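Local coordinates for conserved exported protein (Bacteroides fragilis, PDB 3CLW) that probably hydrolyses O-glycosidic bonds, although its natural substrate is not established, at residues V70-G75 with F127-A132; I332-Y337 with T390-T395. One frame throughout, in Å; residues are numbered along the deposited sequence.

The two contacts sit on different layers of a TIM barrel. Contact 1 joins two neighbouring parallel barrel strands, 68-71 and 125-128, just where they run out into loops at their C-terminal ends. Contact 2 lies outside the barrel wall, between helix 328-347 and helix 391-400, where strands 461-467 and 490-495 of the later, beta-rich part also pack. Their centres are 29 Å apart on opposite sides of the chain's centre, and their nearest atoms stay about 17 Å from each other. In TIM-barrel enzymes the C-terminal ends of the strands carry the active site, so contact 1 is probably the closer of the two to the catalytic pocket.

Contact 1 (V70-G75 with F127-A132)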
loop_
_atom_site.group_PDB
_atom_site.type_symbol
_atom_site.label_atom_id
_atom_site.label_comp_id
_atom_site.label_asym_id
_atom_site.label_seq_id
_atom_site.Cartn_x
_atom_site.Cartn_y
_atom_site.Cartn_z
ATOM N N VAL A 70 1.856 -3.302 9.530
ATOM C CA VAL A 70 1.571 -3.166 10.952
ATOM C C VAL A 70 2.181 -1.867 11.541
ATOM O O VAL A 70 3.397 -1.635 11.453
ATOM C CB VAL A 70 2.063 -4.431 11.712
ATOM C CG1 VAL A 70 1.889 -4.289 13.245
ATOM C CG2 VAL A 70 1.333 -5.642 11.187
ATOM N N ASN A 71 1.324 -1.033 12.121
ATOM C CA ASN A 71 1.740 0.200 12.783
ATOM C C ASN A 71 2.271 -0.090 14.185
ATOM O O ASN A 71 1.505 -0.315 15.132
ATOM C CB ASN A 71 0.556 1.196 12.875
ATOM C CG ASN A 71 0.977 2.583 13.406
ATOM O OD1 ASN A 71 0.173 3.296 13.981
ATOM N ND2 ASN A 71 2.227 2.945 13.229
ATOM N N ILE A 72 3.596 -0.076 14.304
ATOM C CA ILE A 72 4.249 -0.193 15.583
ATOM C C ILE A 72 4.035 1.136 16.306
ATOM O O ILE A 72 4.430 2.208 15.819
ATOM C CB ILE A 72 5.744 -0.542 15.411
ATOM C CG1 ILE A 72 5.894 -1.909 14.697
ATOM C CG2 ILE A 72 6.454 -0.539 16.741
ATOM C CD1 ILE A 72 5.217 -3.098 15.399
ATOM N N GLY A 73 3.359 1.058 17.448
ATOM C CA GLY A 73 2.997 2.238 18.214
ATOM C C GLY A 73 4.142 2.985 18.891
ATOM O O GLY A 73 5.182 2.418 19.215
ATOM N N ALA A 74 3.896 4.256 19.161
ATOM C CA ALA A 74 4.899 5.191 19.646
ATOM C C ALA A 74 4.461 5.653 21.026
ATOM O O ALA A 74 5.144 6.456 21.666
ATOM C CB ALA A 74 5.019 6.377 18.673
ATOM N N GLY A 75 3.302 5.149 21.476
ATOM C CA GLY A 75 2.839 5.356 22.838
ATOM C C GLY A 75 2.086 6.648 23.092
ATOM O O GLY A 75 2.055 7.148 24.213
ATOM N N PHE A 127 6.585 -3.746 9.281
ATOM C CA PHE A 127 6.403 -2.927 10.494
ATOM C C PHE A 127 6.740 -1.474 10.190
ATOM O O PHE A 127 7.840 -1.184 9.680
ATOM C CB PHE A 127 7.352 -3.419 11.586
ATOM C CG PHE A 127 6.846 -4.607 12.345
ATOM C CD1 PHE A 127 7.452 -4.984 13.531
ATOM C CD2 PHE A 127 5.732 -5.341 11.882
ATOM C CE1 PHE A 127 6.960 -6.078 14.241
ATOM C CE2 PHE A 127 5.223 -6.424 12.608
ATOM C CZ PHE A 127 5.833 -6.788 13.788
ATOM N N PHE A 128 5.818 -0.568 10.490
ATOM C CA PHE A 128 6.034 0.854 10.215
ATOM C C PHE A 128 5.710 1.711 11.433
ATOM O O PHE A 128 4.838 1.352 12.222
ATOM C CB PHE A 128 5.304 1.364 8.936
ATOM C CG PHE A 128 3.810 1.582 9.100
ATOM C CD1 PHE A 128 2.912 0.527 8.980
ATOM C CD2 PHE A 128 3.308 2.850 9.371
ATOM C CE1 PHE A 128 1.504 0.736 9.116
ATOM C CE2 PHE A 128 1.933 3.055 9.547
ATOM C CZ PHE A 128 1.027 1.986 9.403
ATOM N N THR A 129 6.443 2.822 11.568
ATOM C CA THR A 129 6.239 3.812 12.604
ATOM C C THR A 129 5.952 5.189 12.002
ATOM O O THR A 129 6.495 5.572 10.927
ATOM C CB THR A 129 7.463 3.969 13.537
ATOM O OG1 THR A 129 8.679 3.950 12.754
ATOM C CG2 THR A 129 7.498 2.886 14.574
ATOM N N ASN A 130 5.081 5.897 12.731
ATOM C CA ASN A 130 4.695 7.263 12.516
ATOM C C ASN A 130 5.417 8.214 13.464
ATOM O O ASN A 130 5.442 9.425 13.254
ATOM C CB ASN A 130 3.202 7.406 12.736
ATOM C CG ASN A 130 2.424 6.919 11.574
ATOM O OD1 ASN A 130 2.896 6.982 10.422
ATOM N ND2 ASN A 130 1.228 6.405 11.843
ATOM N N SER A 131 6.004 7.658 14.505
ATOM C CA SER A 131 6.828 8.444 15.405
ATOM C C SER A 131 7.688 7.466 16.167
ATOM O O SER A 131 7.342 6.267 16.283
ATOM C CB SER A 131 5.949 9.286 16.371
ATOM O OG SER A 131 6.661 9.750 17.517
ATOM N N ALA A 132 8.813 7.975 16.668
ATOM C CA ALA A 132 9.628 7.274 17.641
ATOM C C ALA A 132 8.865 7.339 18.945
ATOM O O ALA A 132 8.007 8.197 19.103
ATOM C CB ALA A 132 11.020 7.939 17.755
HETATM O O HOH W 1 0.446 5.955 14.352
HETATM O O HOH W 2 3.759 4.763 15.115
HETATM O O HOH W 3 7.630 3.929 17.876
#
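Val70 lies alongside Phe127, the two side chains pointing the same way, with Val70 CB 3.8 Å from Phe127 CD2; two apolar residues suit this outward face of the barrel sheet. Val70 O accepts from Phe128 N at 2.8 Å in a nearly straight bond (170°), part of the parallel pairing. Asn71 turns to the other face with Phe128. Asn71 swings CG away from its backbone N (chi1 -173°), which lays the amide over one face of the Phe128 ring, the planes 17° apart, while Asn71 ND2 donates to Phe128 O at 3.2 Å from above the carbonyl plane. Phe128 O also accepts from Ile72 N at 2.8 Å, so it is gripped by two donors. A short polar amide fits here because it also reaches two waters, one linking OD1 to Asn130 ND2, the other joining ND2, Ile72 O and Asn130 N. Ile72 sets CD1 over the face of the Phe127 ring, 3.7 Å from its centroid, a CH-pi contact, and Thr129 CG2 nears Ile72 O at 3.4 Å. Beyond Gly73, whose carbonyl shares a water with Ser131 O, the small Ala74 brings CB to 3.3 Å from Ser131 O. Helix 108-119 covers Val70 and Phe127 through Met114, helix 157-173 meets Ile72 and Thr129 through Phe163 and Phe160, and strand 178-182 continues the barrel beside strand 125-128.

Contact 2 (I332-Y337 with T390-T395); sequences INLGLY and TKMLWT
This is a close helix-helix contact on the outside of the barrel, made where the first turn of helix 391-400 meets the early part of helix 328-347. The axes pass 7.7 Å apart and cross at -36°, a separation made possible by Gly335: with no side chain in the way, its CA comes within 4.0 Å of Met392 CA. Beside this glycine, Thr395 places OG1 2.8 Å from Gly335 O and 3.2 Å from Lys391 O, a carbonyl on each helix, though its one hydroxyl proton can serve only one of them at a time. With chi1 at 60°, OG1 sits between its own backbone N and carbonyl carbon, while the methyl CG2 lies 3.4 Å from Gly335 O. A threonine thus offers both a hydroxyl and a methyl to one spot. In the alternating order of a TIM barrel, helix 328-347 comes between strands 307-310 and 353-356; helix 391-400 comes later, after the small sheet of strands 360-361, 368-371 and 386-389. Met392 flanks the glycine with a flexible apolar chain: its bend at chi3 (-70°) carries CE across Leu334, 3.9 Å from Leu334 CB. Lys391 uses only its aliphatic part here, CD meeting Ile332 CD1 at 4.1 Å, while NZ leads off to Asn472 OD1 and Thr468 O. Thr390 is the N-cap, its OG1 accepting weak bonds from Met392 N and Leu393 N and also bonding Val366 O.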
loop_
_atom_site.group_PDB
_atom_site.type_symbol
_atom_site.label_atom_id
_atom_site.label_comp_id
_atom_site.label_asym_id
_atom_site.label_seq_id
_atom_site.Cartn_x
_atom_site.Cartn_y
_atom_site.Cartn_z
ATOM N N ILE A 332 -18.779 2.634 -8.110
ATOM C CA ILE A 332 -17.945 2.105 -9.193
ATOM C C ILE A 332 -16.928 3.138 -9.770
ATOM O O ILE A 332 -15.882 2.764 -10.302
ATOM C CB ILE A 332 -18.808 1.430 -10.302
ATOM C CG1 ILE A 332 -17.965 0.638 -11.298
ATOM C CG2 ILE A 332 -19.665 2.435 -11.038
ATOM C CD1 ILE A 332 -17.258 -0.574 -10.684
ATOM N N ASN A 333 -17.263 4.425 -9.683
ATOM C CA ASN A 333 -16.361 5.485 -10.103
ATOM C C ASN A 333 -15.098 5.484 -9.244
ATOM O O ASN A 333 -13.983 5.653 -9.755
ATOM C CB ASN A 333 -17.031 6.847 -10.010
ATOM C CG ASN A 333 -18.067 7.092 -11.105
ATOM O OD1 ASN A 333 -18.153 6.393 -12.118
ATOM N ND2 ASN A 333 -18.868 8.118 -10.890
ATOM N N LEU A 334 -15.292 5.301 -7.938
ATOM C CA LEU A 334 -14.188 5.198 -6.996
ATOM C C LEU A 334 -13.362 3.948 -7.268
ATOM O O LEU A 334 -12.122 4.031 -7.334
ATOM C CB LEU A 334 -14.698 5.199 -5.570
ATOM C CG LEU A 334 -15.294 6.520 -5.077
ATOM C CD1 LEU A 334 -16.064 6.278 -3.778
ATOM C CD2 LEU A 334 -14.180 7.541 -4.888
ATOM N N GLY A 335 -14.043 2.809 -7.456
ATOM C CA GLY A 335 -13.367 1.573 -7.805
ATOM C C GLY A 335 -12.497 1.663 -9.066
ATOM O O GLY A 335 -11.365 1.183 -9.086
ATOM N N LEU A 336 -13.030 2.272 -10.128
ATOM C CA LEU A 336 -12.269 2.458 -11.366
ATOM C C LEU A 336 -11.190 3.536 -11.256
ATOM O O LEU A 336 -10.144 3.391 -11.853
ATOM C CB LEU A 336 -13.189 2.777 -12.539
ATOM C CG LEU A 336 -14.195 1.726 -13.000
ATOM C CD1 LEU A 336 -15.308 2.426 -13.753
ATOM C CD2 LEU A 336 -13.557 0.649 -13.859
ATOM N N TYR A 337 -11.434 4.602 -10.493
ATOM C CA TYR A 337 -10.427 5.646 -10.265
ATOM C C TYR A 337 -9.150 5.059 -9.639
ATOM O O TYR A 337 -8.018 5.390 -10.049
ATOM C CB TYR A 337 -11.015 6.719 -9.365
ATOM C CG TYR A 337 -10.138 7.926 -9.068
ATOM C CD1 TYR A 337 -9.340 7.963 -7.929
ATOM C CD2 TYR A 337 -10.160 9.065 -9.903
ATOM C CE1 TYR A 337 -8.566 9.054 -7.628
ATOM C CE2 TYR A 337 -9.396 10.197 -9.599
ATOM C CZ TYR A 337 -8.588 10.176 -8.457
ATOM O OH TYR A 337 -7.818 11.275 -8.127
ATOM N N THR A 390 -16.414 -1.958 -0.555
ATOM C CA THR A 390 -16.544 -0.934 -1.558
ATOM C C THR A 390 -16.142 -1.538 -2.893
ATOM O O THR A 390 -15.613 -2.657 -2.944
ATOM C CB THR A 390 -15.678 0.312 -1.244
ATOM O OG1 THR A 390 -14.297 -0.034 -1.377
ATOM C CG2 THR A 390 -15.950 0.848 0.153
ATOM N N LYS A 391 -16.407 -0.835 -3.985
ATOM C CA LYS A 391 -15.949 -1.318 -5.288
ATOM C C LYS A 391 -14.402 -1.271 -5.412
ATOM O O LYS A 391 -13.817 -1.938 -6.287
ATOM C CB LYS A 391 -16.620 -0.540 -6.417
ATOM C CG LYS A 391 -18.142 -0.807 -6.517
ATOM C CD LYS A 391 -18.398 -2.218 -7.050
ATOM C CE LYS A 391 -19.886 -2.551 -7.066
ATOM N NZ LYS A 391 -20.082 -3.908 -7.670
ATOM N N MET A 392 -13.780 -0.467 -4.543
ATOM C CA MET A 392 -12.348 -0.333 -4.442
ATOM C C MET A 392 -11.800 -1.649 -3.950
ATOM O O MET A 392 -10.741 -2.064 -4.386
ATOM C CB MET A 392 -11.944 0.828 -3.515
ATOM C CG MET A 392 -12.075 2.242 -4.172
ATOM S SD MET A 392 -11.973 3.699 -3.128
ATOM C CE MET A 392 -13.545 3.561 -2.232
ATOM N N LEU A 393 -12.527 -2.339 -3.068
ATOM C CA LEU A 393 -12.033 -3.631 -2.633
ATOM C C LEU A 393 -11.975 -4.555 -3.837
ATOM O O LEU A 393 -10.974 -5.208 -4.080
ATOM C CB LEU A 393 -12.893 -4.237 -1.500
ATOM C CG LEU A 393 -12.368 -5.544 -0.863
ATOM C CD1 LEU A 393 -12.874 -5.746 0.561
ATOM C CD2 LEU A 393 -12.773 -6.754 -1.688
ATOM N N TRP A 394 -13.062 -4.605 -4.591
ATOM C CA TRP A 394 -13.169 -5.531 -5.714
ATOM C C TRP A 394 -12.238 -5.212 -6.908
ATOM O O TRP A 394 -11.665 -6.115 -7.535
ATOM C CB TRP A 394 -14.650 -5.719 -6.075
ATOM C CG TRP A 394 -15.382 -6.228 -4.855
ATOM C CD1 TRP A 394 -16.322 -5.550 -4.100
ATOM C CD2 TRP A 394 -15.175 -7.497 -4.192
ATOM N NE1 TRP A 394 -16.728 -6.355 -3.057
ATOM C CE2 TRP A 394 -16.022 -7.529 -3.075
ATOM C CE3 TRP A 394 -14.337 -8.607 -4.443
ATOM C CZ2 TRP A 394 -16.088 -8.636 -2.214
ATOM C CZ3 TRP A 394 -14.378 -9.675 -3.595
ATOM C CH2 TRP A 394 -15.247 -9.689 -2.476
ATOM N N THR A 395 -12.032 -3.939 -7.184
ATOM C CA THR A 395 -11.136 -3.576 -8.285
ATOM C C THR A 395 -9.677 -3.836 -7.908
ATOM O O THR A 395 -8.880 -4.208 -8.776
ATOM C CB THR A 395 -11.316 -2.124 -8.759
ATOM O OG1 THR A 395 -11.041 -1.220 -7.683
ATOM C CG2 THR A 395 -12.747 -1.904 -9.273
#